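Local coordinates for protein dihydrodipicolinate synthase (Bacillus anthracis, PDB 1XKY) that probably catalyses the condensation of pyruvate with aspartate semialdehyde that leads into lysine biosynthesis, working as a tetrameric TIM-barrel lyase, at residues Ala69-Val74 with Val106-Val111; Asp98-Ala103 with Ala134-Leu139; Val114-Asn119 with Glu124-His129. One frame throughout, in Å; residues are numbered along the deposited sequence.

Contact 1. Residues Ala69-Val74 with Val106-Val111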
ATOM      1  N   ALA A  69     -12.347 -33.686 -15.978  1.00 15.83           N
ATOM      2  CA  ALA A  69     -12.489 -33.945 -17.418  1.00 15.88           C
ATOM      3  C   ALA A  69     -11.431 -33.185 -18.232  1.00 16.12           C
ATOM      4  O   ALA A  69     -10.833 -33.729 -19.171  1.00 15.70           O
ATOM      5  CB  ALA A  69     -13.884 -33.573 -17.891  1.00 16.15           C
ATOM      6  N   LEU A  70     -11.214 -31.925 -17.858  1.00 16.11           N
ATOM      7  CA  LEU A  70     -10.212 -31.082 -18.494  1.00 16.46           C
ATOM      8  C   LEU A  70      -8.799 -31.627 -18.301  1.00 16.52           C
ATOM      9  O   LEU A  70      -8.019 -31.670 -19.262  1.00 16.12           O
ATOM     10  CB  LEU A  70     -10.304 -29.639 -17.965  1.00 16.58           C
ATOM     11  CG  LEU A  70      -9.376 -28.606 -18.616  1.00 16.82           C
ATOM     12  CD1 LEU A  70      -9.679 -28.454 -20.099  1.00 17.59           C
ATOM     13  CD2 LEU A  70      -9.489 -27.256 -17.898  1.00 17.71           C
ATOM     14  N   TYR A  71      -8.466 -32.033 -17.072  1.00 16.52           N
ATOM     15  CA  TYR A  71      -7.155 -32.635 -16.799  1.00 17.02           C
ATOM     16  C   TYR A  71      -6.956 -33.870 -17.678  1.00 17.05           C
ATOM     17  O   TYR A  71      -5.906 -34.040 -18.310  1.00 16.93           O
ATOM     18  CB  TYR A  71      -6.993 -33.082 -15.336  1.00 17.13           C
ATOM     19  CG  TYR A  71      -7.204 -32.037 -14.260  1.00 17.52           C
ATOM     20  CD1 TYR A  71      -6.962 -30.675 -14.488  1.00 18.40           C
ATOM     21  CD2 TYR A  71      -7.620 -32.422 -12.987  1.00 17.97           C
ATOM     22  CE1 TYR A  71      -7.171 -29.730 -13.476  1.00 18.12           C
ATOM     23  CE2 TYR A  71      -7.817 -31.492 -11.973  1.00 18.00           C
ATOM     24  CZ  TYR A  71      -7.594 -30.151 -12.217  1.00 17.81           C
ATOM     25  OH  TYR A  71      -7.809 -29.242 -11.191  1.00 18.35           O
ATOM     26  N   ARG A  72      -7.974 -34.731 -17.693  1.00 17.07           N
ATOM     27  CA  ARG A  72      -7.909 -35.998 -18.413  1.00 17.58           C
ATOM     28  C   ARG A  72      -7.688 -35.774 -19.909  1.00 16.98           C
ATOM     29  O   ARG A  72      -6.863 -36.441 -20.521  1.00 16.94           O
ATOM     30  CB  ARG A  72      -9.187 -36.805 -18.168  1.00 18.19           C
ATOM     31  CG  ARG A  72      -9.199 -38.165 -18.815  1.00 20.94           C
ATOM     32  CD  ARG A  72     -10.583 -38.795 -18.760  1.00 24.32           C
ATOM     33  NE  ARG A  72     -10.931 -39.245 -17.412  1.00 26.46           N
ATOM     34  CZ  ARG A  72     -11.844 -38.691 -16.616  1.00 29.97           C
ATOM     35  NH1 ARG A  72     -12.557 -37.631 -17.002  1.00 32.01           N
ATOM     36  NH2 ARG A  72     -12.054 -39.212 -15.410  1.00 30.27           N
ATOM     37  N   HIS A  73      -8.413 -34.824 -20.485  1.00 16.34           N
ATOM     38  CA  HIS A  73      -8.265 -34.524 -21.903  1.00 16.04           C
ATOM     39  C   HIS A  73      -6.880 -33.972 -22.243  1.00 15.90           C
ATOM     40  O   HIS A  73      -6.262 -34.373 -23.232  1.00 15.10           O
ATOM     41  CB  HIS A  73      -9.322 -33.526 -22.352  1.00 16.10           C
ATOM     42  CG  HIS A  73      -9.237 -33.192 -23.808  1.00 15.99           C
ATOM     43  ND1 HIS A  73      -9.622 -34.077 -24.789  1.00 16.07           N
ATOM     44  CD2 HIS A  73      -8.789 -32.087 -24.450  1.00 15.93           C
ATOM     45  CE1 HIS A  73      -9.436 -33.523 -25.974  1.00 17.50           C
ATOM     46  NE2 HIS A  73      -8.927 -32.316 -25.797  1.00 15.99           N
ATOM     47  N   VAL A  74      -6.394 -33.052 -21.414  1.00 15.42           N
ATOM     48  CA  VAL A  74      -5.094 -32.448 -21.638  1.00 15.45           C
ATOM     49  C   VAL A  74      -3.981 -33.494 -21.496  1.00 15.47           C
ATOM     50  O   VAL A  74      -3.037 -33.504 -22.284  1.00 15.30           O
ATOM     51  CB  VAL A  74      -4.855 -31.232 -20.697  1.00 15.03           C
ATOM     52  CG1 VAL A  74      -3.446 -30.694 -20.860  1.00 15.48           C
ATOM     53  CG2 VAL A  74      -5.894 -30.133 -20.965  1.00 15.25           C
ATOM     54  N   VAL A 106      -6.130 -39.427 -12.983  1.00 20.56           N
ATOM     55  CA  VAL A 106      -6.209 -39.266 -14.445  1.00 20.22           C
ATOM     56  C   VAL A 106      -4.866 -38.985 -15.122  1.00 19.74           C
ATOM     57  O   VAL A 106      -4.835 -38.658 -16.308  1.00 20.11           O
ATOM     58  CB  VAL A 106      -7.263 -38.199 -14.879  1.00 20.35           C
ATOM     59  CG1 VAL A 106      -8.618 -38.522 -14.282  1.00 20.47           C
ATOM     60  CG2 VAL A 106      -6.820 -36.778 -14.521  1.00 20.50           C
ATOM     61  N   GLY A 107      -3.769 -39.099 -14.378  1.00 19.14           N
ATOM     62  CA  GLY A 107      -2.435 -39.151 -14.972  1.00 18.75           C
ATOM     63  C   GLY A 107      -1.686 -37.850 -15.190  1.00 18.20           C
ATOM     64  O   GLY A 107      -0.762 -37.798 -16.013  1.00 18.09           O
ATOM     65  N   VAL A 108      -2.051 -36.795 -14.462  1.00 17.57           N
ATOM     66  CA  VAL A 108      -1.273 -35.552 -14.535  1.00 17.14           C
ATOM     67  C   VAL A 108       0.119 -35.820 -13.940  1.00 17.01           C
ATOM     68  O   VAL A 108       0.330 -36.815 -13.242  1.00 16.84           O
ATOM     69  CB  VAL A 108      -1.956 -34.356 -13.812  1.00 17.31           C
ATOM     70  CG1 VAL A 108      -3.354 -34.114 -14.367  1.00 16.60           C
ATOM     71  CG2 VAL A 108      -1.991 -34.555 -12.287  1.00 16.91           C
ATOM     72  N   ASP A 109       1.071 -34.942 -14.226  1.00 16.79           N
ATOM     73  CA  ASP A 109       2.457 -35.155 -13.814  1.00 16.64           C
ATOM     74  C   ASP A 109       2.829 -34.444 -12.514  1.00 16.46           C
ATOM     75  O   ASP A 109       3.822 -34.794 -11.873  1.00 16.00           O
ATOM     76  CB  ASP A 109       3.383 -34.718 -14.944  1.00 16.82           C
ATOM     77  CG  ASP A 109       3.122 -35.488 -16.220  1.00 17.84           C
ATOM     78  OD1 ASP A 109       2.563 -34.901 -17.169  1.00 17.23           O
ATOM     79  OD2 ASP A 109       3.440 -36.701 -16.253  1.00 19.96           O
ATOM     80  N   ALA A 110       2.034 -33.444 -12.146  1.00 15.89           N
ATOM     81  CA  ALA A 110       2.273 -32.642 -10.966  1.00 15.55           C
ATOM     82  C   ALA A 110       1.020 -31.856 -10.646  1.00 15.70           C
ATOM     83  O   ALA A 110       0.081 -31.799 -11.457  1.00 15.35           O
ATOM     84  CB  ALA A 110       3.434 -31.681 -11.209  1.00 15.21           C
ATOM     85  N   VAL A 111       1.007 -31.228  -9.471  1.00 15.60           N
ATOM     86  CA  VAL A 111      -0.087 -30.340  -9.113  1.00 15.68           C
ATOM     87  C   VAL A 111       0.438 -28.976  -8.662  1.00 15.77           C
ATOM     88  O   VAL A 111       1.543 -28.875  -8.125  1.00 15.38           O
ATOM     89  CB  VAL A 111      -1.027 -30.965  -8.042  1.00 15.71           C
ATOM     90  CG1 VAL A 111      -1.696 -32.212  -8.584  1.00 15.77           C
ATOM     91  CG2 VAL A 111      -0.277 -31.262  -6.748  1.00 16.18           C
TER

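Contact 2. Residues Asp98-Ala103 with Ala134-Leu139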
ATOM      1  N   ASP A  98      -8.948 -33.994  -1.932  1.00 18.70           N
ATOM      2  CA  ASP A  98      -9.839 -34.730  -2.825  1.00 19.39           C
ATOM      3  C   ASP A  98      -9.487 -34.500  -4.299  1.00 18.48           C
ATOM      4  O   ASP A  98      -9.286 -35.454  -5.047  1.00 17.54           O
ATOM      5  CB  ASP A  98     -11.297 -34.350  -2.596  1.00 20.14           C
ATOM      6  CG  ASP A  98     -12.252 -35.249  -3.361  1.00 23.96           C
ATOM      7  OD1 ASP A  98     -12.327 -36.455  -3.037  1.00 28.56           O
ATOM      8  OD2 ASP A  98     -12.914 -34.753  -4.303  1.00 29.29           O
ATOM      9  N   LEU A  99      -9.425 -33.237  -4.714  1.00 17.97           N
ATOM     10  CA  LEU A  99      -9.172 -32.919  -6.126  1.00 17.55           C
ATOM     11  C   LEU A  99      -7.771 -33.363  -6.556  1.00 17.31           C
ATOM     12  O   LEU A  99      -7.555 -33.755  -7.700  1.00 16.77           O
ATOM     13  CB  LEU A  99      -9.371 -31.423  -6.391  1.00 17.64           C
ATOM     14  CG  LEU A  99      -9.307 -30.940  -7.841  1.00 16.92           C
ATOM     15  CD1 LEU A  99     -10.335 -31.664  -8.724  1.00 18.06           C
ATOM     16  CD2 LEU A  99      -9.522 -29.456  -7.891  1.00 15.98           C
ATOM     17  N   THR A 100      -6.825 -33.315  -5.626  1.00 17.76           N
ATOM     18  CA  THR A 100      -5.458 -33.744  -5.897  1.00 17.79           C
ATOM     19  C   THR A 100      -5.424 -35.247  -6.210  1.00 18.13           C
ATOM     20  O   THR A 100      -4.740 -35.664  -7.154  1.00 17.96           O
ATOM     21  CB  THR A 100      -4.517 -33.351  -4.740  1.00 17.86           C
ATOM     22  OG1 THR A 100      -4.436 -31.915  -4.667  1.00 17.74           O
ATOM     23  CG2 THR A 100      -3.120 -33.913  -4.934  1.00 17.73           C
ATOM     24  N   LYS A 101      -6.189 -36.034  -5.447  1.00 18.17           N
ATOM     25  CA  LYS A 101      -6.345 -37.476  -5.702  1.00 18.61           C
ATOM     26  C   LYS A 101      -6.928 -37.715  -7.080  1.00 18.02           C
ATOM     27  O   LYS A 101      -6.427 -38.535  -7.830  1.00 17.15           O
ATOM     28  CB  LYS A 101      -7.275 -38.145  -4.681  1.00 19.14           C
ATOM     29  CG  LYS A 101      -6.896 -37.989  -3.215  1.00 21.96           C
ATOM     30  CD  LYS A 101      -5.911 -39.029  -2.730  1.00 24.50           C
ATOM     31  CE  LYS A 101      -5.608 -38.854  -1.245  1.00 24.68           C
ATOM     32  NZ  LYS A 101      -6.823 -38.988  -0.393  1.00 28.74           N
ATOM     33  N   LYS A 102      -8.005 -37.002  -7.395  1.00 17.85           N
ATOM     34  CA  LYS A 102      -8.668 -37.141  -8.682  1.00 18.13           C
ATOM     35  C   LYS A 102      -7.747 -36.793  -9.855  1.00 18.11           C
ATOM     36  O   LYS A 102      -7.698 -37.527 -10.842  1.00 18.18           O
ATOM     37  CB  LYS A 102      -9.953 -36.310  -8.720  1.00 18.35           C
ATOM     38  CG  LYS A 102     -11.088 -36.918  -7.903  1.00 19.33           C
ATOM     39  CD  LYS A 102     -12.092 -35.874  -7.476  1.00 21.58           C
ATOM     40  CE  LYS A 102     -13.429 -36.481  -7.104  1.00 23.82           C
ATOM     41  NZ  LYS A 102     -13.270 -37.655  -6.195  1.00 27.69           N
ATOM     42  N   ALA A 103      -7.009 -35.692  -9.744  1.00 18.22           N
ATOM     43  CA  ALA A 103      -6.006 -35.341 -10.755  1.00 18.56           C
ATOM     44  C   ALA A 103      -4.935 -36.431 -10.888  1.00 18.94           C
ATOM     45  O   ALA A 103      -4.551 -36.796 -11.999  1.00 18.55           O
ATOM     46  CB  ALA A 103      -5.361 -34.002 -10.438  1.00 18.38           C
ATOM     47  N   ALA A 134       0.374 -32.295  -0.032  1.00 17.19           N
ATOM     48  CA  ALA A 134       1.560 -32.962  -0.587  1.00 17.83           C
ATOM     49  C   ALA A 134       1.666 -34.423  -0.124  1.00 18.64           C
ATOM     50  O   ALA A 134       1.980 -35.308  -0.919  1.00 18.16           O
ATOM     51  CB  ALA A 134       2.821 -32.193  -0.213  1.00 17.78           C
ATOM     52  N   GLU A 135       1.401 -34.651   1.164  1.00 19.62           N
ATOM     53  CA  GLU A 135       1.387 -36.001   1.757  1.00 20.73           C
ATOM     54  C   GLU A 135       0.376 -36.948   1.118  1.00 20.88           C
ATOM     55  O   GLU A 135       0.531 -38.163   1.176  1.00 20.66           O
ATOM     56  CB  GLU A 135       1.076 -35.921   3.253  1.00 21.13           C
ATOM     57  CG  GLU A 135       2.284 -35.646   4.100  1.00 24.26           C
ATOM     58  CD  GLU A 135       1.970 -35.439   5.568  1.00 27.20           C
ATOM     59  OE1 GLU A 135       0.773 -35.357   5.936  1.00 29.65           O
ATOM     60  OE2 GLU A 135       2.939 -35.348   6.357  1.00 30.41           O
ATOM     61  N   SER A 136      -0.671 -36.377   0.535  1.00 21.26           N
ATOM     62  CA  SER A 136      -1.773 -37.139  -0.011  1.00 21.60           C
ATOM     63  C   SER A 136      -1.494 -37.651  -1.424  1.00 21.23           C
ATOM     64  O   SER A 136      -2.272 -38.430  -1.957  1.00 21.52           O
ATOM     65  CB  SER A 136      -3.041 -36.272   0.001  1.00 21.64           C
ATOM     66  OG  SER A 136      -3.072 -35.396  -1.107  1.00 21.68           O
ATOM     67  N   THR A 137      -0.398 -37.206  -2.036  1.00 20.90           N
ATOM     68  CA  THR A 137      -0.091 -37.581  -3.418  1.00 20.83           C
ATOM     69  C   THR A 137       1.381 -37.930  -3.599  1.00 20.44           C
ATOM     70  O   THR A 137       2.246 -37.319  -2.977  1.00 20.22           O
ATOM     71  CB  THR A 137      -0.479 -36.451  -4.428  1.00 20.73           C
ATOM     72  OG1 THR A 137      -0.361 -36.939  -5.768  1.00 21.26           O
ATOM     73  CG2 THR A 137       0.398 -35.214  -4.267  1.00 21.37           C
ATOM     74  N   PRO A 138       1.673 -38.917  -4.464  1.00 20.44           N
ATOM     75  CA  PRO A 138       3.063 -39.196  -4.816  1.00 20.25           C
ATOM     76  C   PRO A 138       3.625 -38.201  -5.834  1.00 19.74           C
ATOM     77  O   PRO A 138       4.835 -38.170  -6.073  1.00 19.65           O
ATOM     78  CB  PRO A 138       2.977 -40.593  -5.429  1.00 20.51           C
ATOM     79  CG  PRO A 138       1.630 -40.625  -6.044  1.00 20.64           C
ATOM     80  CD  PRO A 138       0.746 -39.845  -5.140  1.00 20.42           C
ATOM     81  N   LEU A 139       2.750 -37.389  -6.413  1.00 19.37           N
ATOM     82  CA  LEU A 139       3.142 -36.453  -7.464  1.00 19.22           C
ATOM     83  C   LEU A 139       3.944 -35.273  -6.940  1.00 18.56           C
ATOM     84  O   LEU A 139       3.762 -34.851  -5.796  1.00 18.19           O
ATOM     85  CB  LEU A 139       1.904 -35.924  -8.190  1.00 19.33           C
ATOM     86  CG  LEU A 139       1.154 -36.906  -9.093  1.00 19.78           C
ATOM     87  CD1 LEU A 139       0.059 -36.158  -9.828  1.00 21.52           C
ATOM     88  CD2 LEU A 139       2.092 -37.578 -10.070  1.00 20.81           C
TER

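Contact 3. Residues Val114-Asn119 with Glu124-His129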
ATOM      1  N   VAL A 114      -2.060 -23.209  -4.792  1.00 14.78           N
ATOM      2  CA  VAL A 114      -2.061 -21.782  -4.513  1.00 15.18           C
ATOM      3  C   VAL A 114      -2.173 -21.486  -3.009  1.00 14.87           C
ATOM      4  O   VAL A 114      -2.799 -22.236  -2.269  1.00 14.42           O
ATOM      5  CB  VAL A 114      -3.210 -21.072  -5.311  1.00 15.23           C
ATOM      6  CG1 VAL A 114      -4.584 -21.373  -4.700  1.00 15.27           C
ATOM      7  CG2 VAL A 114      -2.956 -19.579  -5.419  1.00 16.87           C
ATOM      8  N   ALA A 115      -1.541 -20.401  -2.562  1.00 15.19           N
ATOM      9  CA  ALA A 115      -1.816 -19.856  -1.231  1.00 15.01           C
ATOM     10  C   ALA A 115      -3.328 -19.639  -1.090  1.00 15.05           C
ATOM     11  O   ALA A 115      -3.931 -18.957  -1.925  1.00 15.18           O
ATOM     12  CB  ALA A 115      -1.069 -18.532  -1.034  1.00 15.42           C
ATOM     13  N   PRO A 116      -3.960 -20.250  -0.069  1.00 15.19           N
ATOM     14  CA  PRO A 116      -5.390 -20.027   0.142  1.00 15.19           C
ATOM     15  C   PRO A 116      -5.778 -18.553   0.114  1.00 15.07           C
ATOM     16  O   PRO A 116      -5.191 -17.726   0.826  1.00 14.86           O
ATOM     17  CB  PRO A 116      -5.637 -20.627   1.526  1.00 15.33           C
ATOM     18  CG  PRO A 116      -4.678 -21.741   1.596  1.00 15.31           C
ATOM     19  CD  PRO A 116      -3.424 -21.193   0.923  1.00 15.64           C
ATOM     20  N   TYR A 117      -6.769 -18.267  -0.722  1.00 14.70           N
ATOM     21  CA  TYR A 117      -7.359 -16.947  -0.888  1.00 15.09           C
ATOM     22  C   TYR A 117      -8.569 -16.804   0.029  1.00 15.42           C
ATOM     23  O   TYR A 117      -9.123 -17.795   0.496  1.00 15.70           O
ATOM     24  CB  TYR A 117      -7.822 -16.764  -2.345  1.00 14.95           C
ATOM     25  CG  TYR A 117      -8.484 -18.011  -2.892  1.00 14.25           C
ATOM     26  CD1 TYR A 117      -7.747 -18.964  -3.587  1.00 14.26           C
ATOM     27  CD2 TYR A 117      -9.839 -18.260  -2.672  1.00 15.23           C
ATOM     28  CE1 TYR A 117      -8.340 -20.122  -4.056  1.00 14.98           C
ATOM     29  CE2 TYR A 117     -10.443 -19.419  -3.144  1.00 14.94           C
ATOM     30  CZ  TYR A 117      -9.682 -20.341  -3.836  1.00 15.11           C
ATOM     31  OH  TYR A 117     -10.266 -21.487  -4.306  1.00 15.85           O
ATOM     32  N   TYR A 118      -8.974 -15.559   0.262  1.00 15.93           N
ATOM     33  CA  TYR A 118     -10.207 -15.223   0.985  1.00 16.49           C
ATOM     34  C   TYR A 118     -10.146 -15.429   2.508  1.00 16.20           C
ATOM     35  O   TYR A 118     -10.478 -14.504   3.246  1.00 16.53           O
ATOM     36  CB  TYR A 118     -11.432 -15.933   0.367  1.00 16.77           C
ATOM     37  CG  TYR A 118     -12.772 -15.435   0.867  1.00 17.86           C
ATOM     38  CD1 TYR A 118     -13.110 -14.075   0.808  1.00 18.97           C
ATOM     39  CD2 TYR A 118     -13.714 -16.324   1.380  1.00 19.26           C
ATOM     40  CE1 TYR A 118     -14.347 -13.619   1.268  1.00 19.96           C
ATOM     41  CE2 TYR A 118     -14.952 -15.883   1.841  1.00 20.10           C
ATOM     42  CZ  TYR A 118     -15.261 -14.529   1.788  1.00 20.55           C
ATOM     43  OH  TYR A 118     -16.488 -14.102   2.235  1.00 20.89           O
ATOM     44  N   ASN A 119      -9.742 -16.608   2.989  1.00 16.05           N
ATOM     45  CA  ASN A 119      -9.730 -16.858   4.446  1.00 16.13           C
ATOM     46  C   ASN A 119      -8.449 -16.433   5.187  1.00 16.51           C
ATOM     47  O   ASN A 119      -8.380 -16.562   6.413  1.00 16.49           O
ATOM     48  CB  ASN A 119     -10.127 -18.312   4.806  1.00 16.07           C
ATOM     49  CG  ASN A 119      -9.381 -19.370   4.006  1.00 15.88           C
ATOM     50  OD1 ASN A 119      -8.364 -19.094   3.374  1.00 15.60           O
ATOM     51  ND2 ASN A 119      -9.892 -20.603   4.046  1.00 15.78           N
ATOM     52  N   GLU A 124       1.898 -20.717   9.528  1.00 16.82           N
ATOM     53  CA  GLU A 124       1.826 -22.098  10.010  1.00 16.84           C
ATOM     54  C   GLU A 124       0.580 -22.806   9.461  1.00 16.78           C
ATOM     55  O   GLU A 124       0.633 -23.998   9.180  1.00 16.35           O
ATOM     56  CB  GLU A 124       1.878 -22.143  11.541  1.00 17.12           C
ATOM     57  CG  GLU A 124       1.796 -23.538  12.181  1.00 17.68           C
ATOM     58  CD  GLU A 124       2.963 -24.451  11.862  1.00 17.40           C
ATOM     59  OE1 GLU A 124       4.012 -23.976  11.382  1.00 18.57           O
ATOM     60  OE2 GLU A 124       2.834 -25.665  12.106  1.00 19.29           O
ATOM     61  N   GLY A 125      -0.524 -22.074   9.302  1.00 16.88           N
ATOM     62  CA  GLY A 125      -1.728 -22.623   8.658  1.00 16.76           C
ATOM     63  C   GLY A 125      -1.423 -23.105   7.250  1.00 16.72           C
ATOM     64  O   GLY A 125      -1.754 -24.241   6.874  1.00 16.57           O
ATOM     65  N   MET A 126      -0.749 -22.251   6.486  1.00 16.32           N
ATOM     66  CA  MET A 126      -0.370 -22.580   5.126  1.00 16.71           C
ATOM     67  C   MET A 126       0.628 -23.726   5.089  1.00 16.66           C
ATOM     68  O   MET A 126       0.534 -24.599   4.236  1.00 16.50           O
ATOM     69  CB  MET A 126       0.194 -21.355   4.406  1.00 16.54           C
ATOM     70  CG  MET A 126      -0.887 -20.378   4.011  1.00 16.58           C
ATOM     71  SD  MET A 126      -0.284 -19.113   2.894  1.00 18.81           S
ATOM     72  CE  MET A 126       0.421 -17.942   4.050  1.00 18.96           C
ATOM     73  N   TYR A 127       1.568 -23.730   6.026  1.00 16.97           N
ATOM     74  CA  TYR A 127       2.498 -24.840   6.137  1.00 17.28           C
ATOM     75  C   TYR A 127       1.753 -26.179   6.306  1.00 16.99           C
ATOM     76  O   TYR A 127       2.016 -27.142   5.578  1.00 17.07           O
ATOM     77  CB  TYR A 127       3.500 -24.614   7.279  1.00 17.52           C
ATOM     78  CG  TYR A 127       4.399 -25.796   7.433  1.00 17.96           C
ATOM     79  CD1 TYR A 127       5.517 -25.943   6.620  1.00 18.39           C
ATOM     80  CD2 TYR A 127       4.093 -26.812   8.334  1.00 19.29           C
ATOM     81  CE1 TYR A 127       6.329 -27.071   6.725  1.00 19.34           C
ATOM     82  CE2 TYR A 127       4.892 -27.927   8.448  1.00 18.50           C
ATOM     83  CZ  TYR A 127       6.013 -28.048   7.646  1.00 19.49           C
ATOM     84  OH  TYR A 127       6.813 -29.159   7.757  1.00 18.34           O
ATOM     85  N   GLN A 128       0.816 -26.234   7.252  1.00 16.53           N
ATOM     86  CA  GLN A 128       0.041 -27.455   7.475  1.00 16.54           C
ATOM     87  C   GLN A 128      -0.852 -27.805   6.282  1.00 15.93           C
ATOM     88  O   GLN A 128      -1.047 -28.976   5.957  1.00 15.73           O
ATOM     89  CB  GLN A 128      -0.798 -27.335   8.748  1.00 16.78           C
ATOM     90  CG  GLN A 128       0.020 -27.201  10.031  1.00 17.75           C
ATOM     91  CD  GLN A 128       0.942 -28.390  10.328  1.00 19.03           C
ATOM     92  OE1 GLN A 128       1.982 -28.221  10.979  1.00 21.74           O
ATOM     93  NE2 GLN A 128       0.574 -29.583   9.860  1.00 16.02           N
ATOM     94  N   HIS A 129      -1.369 -26.777   5.620  1.00 15.53           N
ATOM     95  CA  HIS A 129      -2.222 -26.943   4.441  1.00 14.92           C
ATOM     96  C   HIS A 129      -1.450 -27.638   3.319  1.00 14.72           C
ATOM     97  O   HIS A 129      -1.870 -28.685   2.830  1.00 14.67           O
ATOM     98  CB  HIS A 129      -2.745 -25.557   4.025  1.00 14.83           C
ATOM     99  CG  HIS A 129      -3.380 -25.492   2.669  1.00 14.91           C
ATOM    100  ND1 HIS A 129      -4.710 -25.791   2.452  1.00 15.98           N
ATOM    101  CD2 HIS A 129      -2.885 -25.081   1.477  1.00 14.78           C
ATOM    102  CE1 HIS A 129      -4.996 -25.589   1.175  1.00 16.44           C
ATOM    103  NE2 HIS A 129      -3.906 -25.162   0.562  1.00 14.99           N
TER
HETATM  104  O   HOH W   1      -4.092 -24.556  -2.209  1.00 12.46           O

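Contact 1. Residues Ala69-Val74 with Val106-Val111
Val-106 pushes its two methyls against neighbouring residues of helix 64-78, one to Tyr-71 and one to Arg-72. Its CG2 meets Tyr-71 not at the ring but at the root of the side chain, 3.8 Å from Tyr-71 CB. The same CB takes a second methyl, Val-108 CG1, at 3.9 Å, so that this one methylene is shared between two valines. Tyr-71 starts out toward the 106-111 segment and then turns off: with CG anti to the carbonyl carbon (chi1 -56°), the ring is carried away, and Val-108 CG1 approaches it only obliquely.

Arg-72 leaves the helix in another direction, roughly at right angles to the tyrosine. Its CG extends anti to the backbone N (chi1 -177°) and the chain bends at chi3, which brings the end of the guanidinium alongside Val-106, at an oblique angle. The two side chains cross at about a right angle; Arg-72 NH2 lies 3.7 Å from Val-106 CG1, and the roots meet as well, Arg-72 CB being 4.1 Å from Val-106 CB. No hydrogen bond joins the segments, so the touch is purely van der Waals, buried at Tyr-71 and exposed at Arg-72. Between the two valines Gly-107 takes a left-handed backbone (phi 90°), having no CB to press on the carbonyl O of Val-106.

This is alpha/beta-barrel packing at the turn from helix 93-105 into strand 110-114. Helix 64-78 covers strands 49-52 and 84-87 through Tyr-71 and Val-74, the tyrosine also reaches Leu-99 and Ala-103 of helix 93-105, and Val-108 fills in between Ala-86 of strand 84-87 and Ala-103.

Contact 2. Residues Asp98-Ala103 with Ala134-Leu139
In the outer helical layer of the TIM barrel, Thr-100 and Lys-101 of helix 93-105 pack on Ser-136 and Thr-137, on the connection from helix 123-135 to strand 141-145. The centre is methyl against threonine: Thr-100 CG2 lies 3.7 Å from Thr-137 CB and 3.8 Å from Thr-137 CG2, the two side chains crossing nearly perpendicularly. Chi1 of -65° divides the labour at Thr-100, sending the methyl across the contact while OG1 stays beside its own backbone N and is hydrogen-bonded to Ser-96 O and to Thr-88 OG1.

Thr-137 turns its hydroxyl to different work. OG1 accepts from Leu-139 N at 3.2 Å, a nearly straight bond (164°) that closes an ST turn around Pro-138, and it is also hydrogen-bonded to Thr-104 OG1. Ser-136 OG, in turn, bonds back to Ile-133 O, so what it presents to Thr-100 CG2 is a van der Waals touch at 4.1 Å. On the exposed rim Lys-101, kinked at chi2 and chi4, lays its aliphatic part along Ser-136: CE comes to 3.4 Å from Ser-136 O and 3.8 Å from Ser-136 CB. Although every touching residue is polar by name or charged, no hydrogen bond crosses directly between the segments.

Leu-139 touches Thr-104 and Val-108, and Asn-167 ND2, just before strand 168-173, is hydrogen-bonded to Ala-134 O and to Leu-139 O. On another flank helix 93-105 meets helix 64-78, with Leu-99 lying on Ser-64 and Lys-67.

Contact 3. Residues Val114-Asn119 with Glu124-His129
A water bridges Val-114 and His-129: it donates to Val-114 O at 2.7 Å and is hydrogen-bonded to His-129 NE2 at 2.8 Å, lying in the plane of the imidazole at its edge. The direct gap from Val-114 O to His-129 NE2 is 4.2 Å, which the water spans. At the other nitrogen, His-129 ND1 is hydrogen-bonded to Thr-93 OG1, so the ring is held at both nitrogens and its rotation should be well fixed.

One face of that ring carries Pro-116. The proline CG stands over the ring centre, 3.8 Å from the centroid of His-129 and 14° off the normal, a CH-pi contact between side chains that approach from opposite directions. His-129 reaches it with CG anti to the backbone N (chi1 167°). One turn earlier, Met-126 pads the same loop: its CG lies 4.1 Å from Pro-116 CD, and its SD sits 4.0 Å from Ala-115 CB.

All five touching residues are buried. They fold the loop leaving the C-terminal end of barrel strand 110-114 back onto helix 123-135, the helix it leads into. Ala-115 pairs by backbone with Tyr-144 of neighbouring strand 141-145. Farther along the loop, Tyr-117 and Tyr-118 stack with Tyr-118 and Tyr-117 of the second subunit, which brings this barrel end into a subunit interface.

Contacts 1 and 2 share the barrel's outer layer and touch one another, for instance where Asp-109 O packs on Leu-139 CD2, joining helices 64-78, 93-105 and the end of 123-135 in sequence. Each is partly buried, with a long basic side chain at its rim. Contact 3 uses helix 123-135 too, but near its start, about 16 Å from contact 2 between centres; it is wholly buried and borders another subunit. The chemistry shifts accordingly: contact 1 sets valine methyls on a tyrosine methylene and an arginine, contact 2 packs the apolar parts of threonine, serine and lysine, the hydroxyls being hydrogen-bonded to other residues, and contact 3 combines a bridging water with a CH-pi contact.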